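Local coordinates for xylulose kinase (Escherichia coli, PDB 2ITM), which catalyses the ATP-dependent phosphorylation of D-xylulose to D-xylulose 5-phosphate and, less efficiently, of 1-deoxy-D-xylulose, at residues Thr174-Val179 against Gln190-Ser195; Ser296-Ala301 against Ala312-Ala317. All blocks are in the same frame, centred on the assembly; numbering follows the deposited sequence.

Interaction 1. Residues Thr174-Val179 against Gln190-Ser195; sequences TMWLDV and QACDLS
The indole N-H of Trp176 points at the thiol sulfur of Cys192, and the methyl CD1 of Leu194 packs against the same ring. The contact ties the turn before the short strand 177-178 to a Schellman motif, the turn that closes helix 186-190, in the N-terminal domain of this FGGY kinase. Trp176 NE1 donates to Cys192 SG at 3.5 Å, with an angle of 158° at the hydrogen. The sulfur lies 2° out of the indole plane, so it meets the ring at its edge and not over a face. Trp176 CD1 is also 4.1 Å from Cys192 SG. Farther round the ring, Trp176 CZ2 is 3.5 Å from Leu194 CD1, and the methyl also reaches CE2. This approach is oblique. Across this contact the ring thus meets one sulfur and one methyl, and the buried indole nitrogen has an acceptor.

Each turn is closed by local hydrogen bonds. In Cys192, SG is anti to the carbonyl carbon (chi1 -57°), which directs the sulfur at the indole. Asp193 has positive phi and is the C-prime residue of the Schellman motif. Leu194 N bonds back to Leu189 O in this motif, and the side chain of Leu194 is directed toward Trp176. Leu132 of helix 128-138, Leu189 and Met199 also pack on Trp176, while Leu133 touches Cys192. The backbone of Trp176 is held by an ST turn. Thr174 OG1 takes the N-H of Trp176, with Trp176 N at 2.9 Å from Thr174 OG1, and the same hydroxyl is hydrogen-bonded to Ala171 O.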
ATOM      1  N   THR A 174     -12.136 -27.268 -24.324  1.00 30.50           N
ATOM      2  CA  THR A 174     -11.324 -27.072 -25.517  1.00 28.46           C
ATOM      3  C   THR A 174     -11.734 -25.836 -26.300  1.00 26.82           C
ATOM      4  O   THR A 174     -10.916 -25.215 -26.949  1.00 26.80           O
ATOM      5  CB  THR A 174     -11.371 -28.307 -26.452  1.00 32.66           C
ATOM      6  OG1 THR A 174     -12.695 -28.526 -26.931  1.00 13.60           O
ATOM      7  CG2 THR A 174     -11.015 -29.566 -25.715  1.00 22.53           C
ATOM      8  N   MET A 175     -13.017 -25.510 -26.210  1.00 33.56           N
ATOM      9  CA  MET A 175     -13.709 -24.611 -27.118  1.00 26.46           C
ATOM     10  C   MET A 175     -13.980 -25.171 -28.496  1.00 26.30           C
ATOM     11  O   MET A 175     -14.274 -24.429 -29.413  1.00 29.20           O
ATOM     12  CB  MET A 175     -13.022 -23.250 -27.225  1.00 39.07           C
ATOM     13  CG  MET A 175     -12.697 -22.573 -25.916  1.00 25.72           C
ATOM     14  SD  MET A 175     -14.084 -22.385 -24.803  1.00 34.19           S
ATOM     15  CE  MET A 175     -15.045 -21.256 -25.733  1.00 27.75           C
ATOM     16  N   TRP A 176     -13.885 -26.480 -28.650  1.00 31.33           N
ATOM     17  CA  TRP A 176     -14.314 -27.110 -29.883  1.00 29.31           C
ATOM     18  C   TRP A 176     -15.635 -27.825 -29.676  1.00 30.92           C
ATOM     19  O   TRP A 176     -16.260 -28.269 -30.626  1.00 33.61           O
ATOM     20  CB  TRP A 176     -13.264 -28.105 -30.413  1.00 26.56           C
ATOM     21  CG  TRP A 176     -11.944 -27.516 -30.812  1.00 19.82           C
ATOM     22  CD1 TRP A 176     -11.737 -26.450 -31.622  1.00 24.11           C
ATOM     23  CD2 TRP A 176     -10.650 -27.967 -30.408  1.00 24.89           C
ATOM     24  NE1 TRP A 176     -10.395 -26.209 -31.760  1.00 24.67           N
ATOM     25  CE2 TRP A 176      -9.705 -27.137 -31.022  1.00 29.89           C
ATOM     26  CE3 TRP A 176     -10.195 -28.992 -29.582  1.00 20.66           C
ATOM     27  CZ2 TRP A 176      -8.337 -27.302 -30.845  1.00 25.44           C
ATOM     28  CZ3 TRP A 176      -8.844 -29.148 -29.408  1.00 33.69           C
ATOM     29  CH2 TRP A 176      -7.929 -28.307 -30.036  1.00 21.73           C
ATOM     30  N   LEU A 177     -16.043 -27.950 -28.418  1.00 37.69           N
ATOM     31  CA  LEU A 177     -17.283 -28.633 -28.078  1.00 24.89           C
ATOM     32  C   LEU A 177     -18.529 -27.758 -28.119  1.00 30.12           C
ATOM     33  O   LEU A 177     -18.553 -26.654 -27.604  1.00 29.96           O
ATOM     34  CB  LEU A 177     -17.184 -29.342 -26.735  1.00 25.17           C
ATOM     35  CG  LEU A 177     -18.322 -30.345 -26.485  1.00 32.02           C
ATOM     36  CD1 LEU A 177     -18.046 -31.666 -27.161  1.00 31.95           C
ATOM     37  CD2 LEU A 177     -18.570 -30.523 -25.012  1.00 20.99           C
ATOM     38  N   ASP A 178     -19.571 -28.282 -28.734  1.00 28.56           N
ATOM     39  CA  ASP A 178     -20.895 -27.733 -28.564  1.00 35.86           C
ATOM     40  C   ASP A 178     -21.512 -28.197 -27.258  1.00 24.55           C
ATOM     41  O   ASP A 178     -21.972 -29.315 -27.153  1.00 33.05           O
ATOM     42  CB  ASP A 178     -21.788 -28.131 -29.739  1.00 30.04           C
ATOM     43  CG  ASP A 178     -23.108 -27.405 -29.724  1.00 40.44           C
ATOM     44  OD1 ASP A 178     -23.794 -27.419 -28.693  1.00 35.33           O
ATOM     45  OD2 ASP A 178     -23.538 -26.790 -30.707  1.00 56.59           O
ATOM     46  N   VAL A 179     -21.521 -27.319 -26.271  1.00 32.95           N
ATOM     47  CA  VAL A 179     -21.766 -27.718 -24.899  1.00 34.17           C
ATOM     48  C   VAL A 179     -23.215 -28.129 -24.667  1.00 40.40           C
ATOM     49  O   VAL A 179     -23.486 -29.029 -23.892  1.00 35.56           O
ATOM     50  CB  VAL A 179     -21.352 -26.630 -23.913  1.00 36.63           C
ATOM     51  CG1 VAL A 179     -21.784 -26.982 -22.521  1.00 19.05           C
ATOM     52  CG2 VAL A 179     -19.867 -26.409 -23.966  1.00 28.36           C
ATOM     53  N   GLN A 190     -13.475 -26.336 -37.844  1.00 37.54           N
ATOM     54  CA  GLN A 190     -13.126 -25.739 -39.119  1.00 39.10           C
ATOM     55  C   GLN A 190     -12.349 -24.443 -38.949  1.00 31.04           C
ATOM     56  O   GLN A 190     -11.334 -24.231 -39.586  1.00 35.00           O
ATOM     57  CB  GLN A 190     -14.382 -25.507 -39.950  1.00 34.47           C
ATOM     58  CG  GLN A 190     -14.509 -26.438 -41.133  1.00 60.14           C
ATOM     59  CD  GLN A 190     -15.816 -27.199 -41.165  1.00 89.25           C
ATOM     60  OE1 GLN A 190     -16.860 -26.672 -40.794  1.00 62.95           O
ATOM     61  NE2 GLN A 190     -15.763 -28.439 -41.627  1.00 58.14           N
ATOM     62  N   ALA A 191     -12.840 -23.591 -38.066  1.00 41.96           N
ATOM     63  CA  ALA A 191     -12.277 -22.260 -37.847  1.00 37.01           C
ATOM     64  C   ALA A 191     -10.846 -22.344 -37.377  1.00 42.46           C
ATOM     65  O   ALA A 191     -10.102 -21.385 -37.470  1.00 41.83           O
ATOM     66  CB  ALA A 191     -13.103 -21.496 -36.858  1.00 38.65           C
ATOM     67  N   CYS A 192     -10.465 -23.504 -36.866  1.00 38.31           N
ATOM     68  CA  CYS A 192      -9.105 -23.741 -36.454  1.00 27.25           C
ATOM     69  C   CYS A 192      -8.391 -24.640 -37.454  1.00 29.19           C
ATOM     70  O   CYS A 192      -7.266 -25.044 -37.230  1.00 42.29           O
ATOM     71  CB  CYS A 192      -9.078 -24.370 -35.061  1.00 46.14           C
ATOM     72  SG  CYS A 192      -9.896 -23.433 -33.761  1.00 33.36           S
ATOM     73  N   ASP A 193      -9.060 -24.939 -38.556  1.00 38.88           N
ATOM     74  CA  ASP A 193      -8.536 -25.869 -39.543  1.00 31.87           C
ATOM     75  C   ASP A 193      -8.269 -27.239 -38.944  1.00 45.81           C
ATOM     76  O   ASP A 193      -7.198 -27.806 -39.098  1.00 29.89           O
ATOM     77  CB  ASP A 193      -7.262 -25.323 -40.154  1.00 39.31           C
ATOM     78  CG  ASP A 193      -7.228 -25.472 -41.645  1.00 69.99           C
ATOM     79  OD1 ASP A 193      -7.427 -26.594 -42.137  1.00 82.62           O
ATOM     80  OD2 ASP A 193      -7.024 -24.511 -42.408  1.00111.21           O
ATOM     81  N   LEU A 194      -9.262 -27.754 -38.249  1.00 32.78           N
ATOM     82  CA  LEU A 194      -9.175 -29.078 -37.695  1.00 33.65           C
ATOM     83  C   LEU A 194     -10.426 -29.809 -38.099  1.00 34.61           C
ATOM     84  O   LEU A 194     -11.349 -29.215 -38.621  1.00 31.16           O
ATOM     85  CB  LEU A 194      -9.045 -29.006 -36.186  1.00 21.68           C
ATOM     86  CG  LEU A 194      -7.759 -28.342 -35.711  1.00 46.25           C
ATOM     87  CD1 LEU A 194      -7.732 -28.135 -34.223  1.00 26.86           C
ATOM     88  CD2 LEU A 194      -6.552 -29.103 -36.172  1.00 29.80           C
ATOM     89  N   SER A 195     -10.436 -31.108 -37.873  1.00 31.54           N
ATOM     90  CA  SER A 195     -11.617 -31.885 -38.092  1.00 40.93           C
ATOM     91  C   SER A 195     -11.814 -32.867 -36.948  1.00 26.25           C
ATOM     92  O   SER A 195     -10.933 -33.064 -36.132  1.00 31.40           O
ATOM     93  CB  SER A 195     -11.541 -32.636 -39.402  1.00 33.32           C
ATOM     94  OG  SER A 195     -10.615 -33.691 -39.321  1.00 49.42           O
TER

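Interaction 2. Residues Ser296-Ala301 against Ala312-Ala317; sequences SCLDWA and ALIAAA
The side chain of Leu313 is directed toward helix 294-304 and sets its two methyls against Ala301 and the backbone of Leu298. Leu313 CD1 lies 4.0 Å from Ala301 CB and 3.9 Å from Ala301 O. Leu313 CD2 reaches Leu298 O at 3.7 Å and is 4.1 Å from Ala301 CB. The alanine methyl thus faces both branches of the fork. The first torsion explains the reach: Leu313 CG stands anti to the backbone N (chi1 163°), which carries the branch across to the other helix.

Leu298 and Ala301 are about one helical turn apart, so both present to the same neighbour. Leu298 CD2 meets Leu313 CD2 at 4.4 Å, methyl to methyl. The other methyl of Leu298, CD1, meets Ile314 CD1 at the same distance. Ile314 starts out beside the contact, but the end of its chain comes nearer to Leu298. These are light touches, and the methyls of Leu313 make the closer approaches. An alanine at Leu313 would remove both methyls and is likely to open a gap between Ala301 CB and the helix across from it.

Other helices close the group. Leu366 and Val365 of helix 358-381 pack on Leu298 and Ala301, respectively, and Ala362 packs on Leu313. Trp402 and Tyr401 of helix 400-410 touch Leu298 and Ile314, respectively. On another side of helix 294-304, Trp300 meets the ring of His354 of the second subunit. The two segments cross at 72°, with their axes 10.2 Å apart at closest approach. The arrangement is a packing of two successive helices, mostly through aliphatic side chains, in the C-terminal FGGY domain, whose family belongs to the actin-ATPase clan.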
ATOM      1  N   SER A 296      -5.305 -19.160   1.098  1.00 34.31           N
ATOM      2  CA  SER A 296      -4.039 -18.496   0.886  1.00 46.24           C
ATOM      3  C   SER A 296      -4.130 -17.007   1.195  1.00 52.52           C
ATOM      4  O   SER A 296      -3.122 -16.304   1.139  1.00 61.49           O
ATOM      5  CB  SER A 296      -3.542 -18.752  -0.542  1.00 47.71           C
ATOM      6  OG  SER A 296      -2.748 -17.663  -0.978  1.00 64.07           O
ATOM      7  N   CYS A 297      -5.317 -16.537   1.547  1.00 53.22           N
ATOM      8  CA  CYS A 297      -5.483 -15.157   1.987  1.00 50.74           C
ATOM      9  C   CYS A 297      -5.402 -15.052   3.507  1.00 53.76           C
ATOM     10  O   CYS A 297      -4.573 -14.328   4.040  1.00 45.86           O
ATOM     11  CB  CYS A 297      -6.798 -14.580   1.470  1.00 44.76           C
ATOM     12  SG  CYS A 297      -6.748 -13.991  -0.237  1.00 56.64           S
ATOM     13  N   LEU A 298      -6.248 -15.818   4.186  1.00 51.93           N
ATOM     14  CA  LEU A 298      -6.239 -15.931   5.637  1.00 44.54           C
ATOM     15  C   LEU A 298      -4.855 -16.196   6.211  1.00 41.58           C
ATOM     16  O   LEU A 298      -4.454 -15.586   7.186  1.00 39.88           O
ATOM     17  CB  LEU A 298      -7.182 -17.033   6.089  1.00 38.29           C
ATOM     18  CG  LEU A 298      -8.676 -16.786   5.973  1.00 50.83           C
ATOM     19  CD1 LEU A 298      -9.429 -17.699   6.918  1.00 40.52           C
ATOM     20  CD2 LEU A 298      -9.019 -15.332   6.222  1.00 42.41           C
ATOM     21  N   ASP A 299      -4.139 -17.122   5.605  1.00 40.52           N
ATOM     22  CA  ASP A 299      -2.772 -17.375   6.009  1.00 45.43           C
ATOM     23  C   ASP A 299      -1.933 -16.118   5.908  1.00 38.18           C
ATOM     24  O   ASP A 299      -1.002 -15.917   6.675  1.00 38.66           O
ATOM     25  CB  ASP A 299      -2.166 -18.496   5.176  1.00 43.72           C
ATOM     26  CG  ASP A 299      -2.688 -19.850   5.566  1.00 58.94           C
ATOM     27  OD1 ASP A 299      -2.751 -20.725   4.696  1.00 62.44           O
ATOM     28  OD2 ASP A 299      -3.066 -20.136   6.715  1.00 55.97           O
ATOM     29  N   TRP A 300      -2.272 -15.270   4.950  1.00 49.75           N
ATOM     30  CA  TRP A 300      -1.439 -14.123   4.636  1.00 52.79           C
ATOM     31  C   TRP A 300      -1.748 -12.977   5.585  1.00 47.90           C
ATOM     32  O   TRP A 300      -0.845 -12.448   6.218  1.00 53.33           O
ATOM     33  CB  TRP A 300      -1.596 -13.723   3.167  1.00 60.01           C
ATOM     34  CG  TRP A 300      -1.074 -12.375   2.827  1.00 63.86           C
ATOM     35  CD1 TRP A 300       0.185 -12.058   2.441  1.00 76.25           C
ATOM     36  CD2 TRP A 300      -1.809 -11.158   2.821  1.00 52.67           C
ATOM     37  NE1 TRP A 300       0.286 -10.713   2.200  1.00 64.75           N
ATOM     38  CE2 TRP A 300      -0.930 -10.138   2.433  1.00 83.82           C
ATOM     39  CE3 TRP A 300      -3.137 -10.819   3.110  1.00 71.89           C
ATOM     40  CZ2 TRP A 300      -1.326  -8.813   2.334  1.00 89.17           C
ATOM     41  CZ3 TRP A 300      -3.524  -9.505   3.014  1.00 71.50           C
ATOM     42  CH2 TRP A 300      -2.633  -8.520   2.625  1.00 78.93           C
ATOM     43  N   ALA A 301      -3.023 -12.629   5.711  1.00 31.85           N
ATOM     44  CA  ALA A 301      -3.473 -11.789   6.805  1.00 48.51           C
ATOM     45  C   ALA A 301      -2.892 -12.087   8.174  1.00 38.48           C
ATOM     46  O   ALA A 301      -2.730 -11.197   8.989  1.00 44.55           O
ATOM     47  CB  ALA A 301      -4.972 -11.898   6.983  1.00 28.84           C
ATOM     48  N   ALA A 312      -5.045 -17.227  15.947  1.00 57.83           N
ATOM     49  CA  ALA A 312      -4.552 -15.943  16.414  1.00 55.49           C
ATOM     50  C   ALA A 312      -5.309 -14.873  15.665  1.00 51.43           C
ATOM     51  O   ALA A 312      -5.971 -14.027  16.242  1.00 57.59           O
ATOM     52  CB  ALA A 312      -3.088 -15.823  16.183  1.00 59.62           C
ATOM     53  N   LEU A 313      -5.208 -14.929  14.355  1.00 41.98           N
ATOM     54  CA  LEU A 313      -5.804 -13.916  13.522  1.00 43.89           C
ATOM     55  C   LEU A 313      -7.273 -13.757  13.868  1.00 42.68           C
ATOM     56  O   LEU A 313      -7.697 -12.713  14.320  1.00 49.93           O
ATOM     57  CB  LEU A 313      -5.638 -14.290  12.062  1.00 34.03           C
ATOM     58  CG  LEU A 313      -6.555 -13.538  11.126  1.00 41.65           C
ATOM     59  CD1 LEU A 313      -5.989 -12.180  10.869  1.00 42.43           C
ATOM     60  CD2 LEU A 313      -6.708 -14.295   9.850  1.00 40.52           C
ATOM     61  N   ILE A 314      -8.044 -14.807  13.657  1.00 53.95           N
ATOM     62  CA  ILE A 314      -9.502 -14.701  13.730  1.00 49.78           C
ATOM     63  C   ILE A 314      -9.862 -14.120  15.073  1.00 50.77           C
ATOM     64  O   ILE A 314     -10.942 -13.577  15.259  1.00 49.41           O
ATOM     65  CB  ILE A 314     -10.141 -16.070  13.484  1.00 48.37           C
ATOM     66  CG1 ILE A 314     -11.011 -16.064  12.240  1.00 65.31           C
ATOM     67  CG2 ILE A 314     -10.980 -16.466  14.650  1.00 59.58           C
ATOM     68  CD1 ILE A 314     -10.245 -16.329  10.979  1.00 89.27           C
ATOM     69  N   ALA A 315      -8.925 -14.226  16.029  1.00 49.56           N
ATOM     70  CA  ALA A 315      -9.165 -13.692  17.357  1.00 45.65           C
ATOM     71  C   ALA A 315      -8.771 -12.236  17.480  1.00 55.21           C
ATOM     72  O   ALA A 315      -9.422 -11.475  18.179  1.00 61.14           O
ATOM     73  CB  ALA A 315      -8.454 -14.517  18.397  1.00 57.17           C
ATOM     74  N   ALA A 316      -7.698 -11.846  16.811  1.00 44.52           N
ATOM     75  CA  ALA A 316      -7.310 -10.464  16.818  1.00 46.27           C
ATOM     76  C   ALA A 316      -8.489  -9.620  16.371  1.00 43.84           C
ATOM     77  O   ALA A 316      -8.758  -8.570  16.927  1.00 39.66           O
ATOM     78  CB  ALA A 316      -6.143 -10.257  15.891  1.00 41.52           C
ATOM     79  N   ALA A 317      -9.203 -10.107  15.352  1.00 30.08           N
ATOM     80  CA  ALA A 317     -10.164  -9.321  14.618  1.00 40.95           C
ATOM     81  C   ALA A 317     -11.387  -9.024  15.465  1.00 40.45           C
ATOM     82  O   ALA A 317     -12.096  -8.054  15.232  1.00 43.38           O
ATOM     83  CB  ALA A 317     -10.555 -10.042  13.364  1.00 31.57           C
TER

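Overall arrangement
Interactions 1 and 2 lie on opposite sides of the chain's centre, with their own centres 45 Å apart and their nearest atoms about 27 Å apart. They do not touch. Interaction 1 belongs to the N-terminal family domain and interaction 2 to the C-terminal one, and the first closes along the chain before the second opens. Only interaction 1 comes near the sugar site: the side chain of Trp176 is about 9 Å from that of His78, a substrate-binding residue. Interaction 2 is remote from the annotated sites, but its helix 294-304 also meets the second subunit of the homodimer. No other chain touches interaction 1.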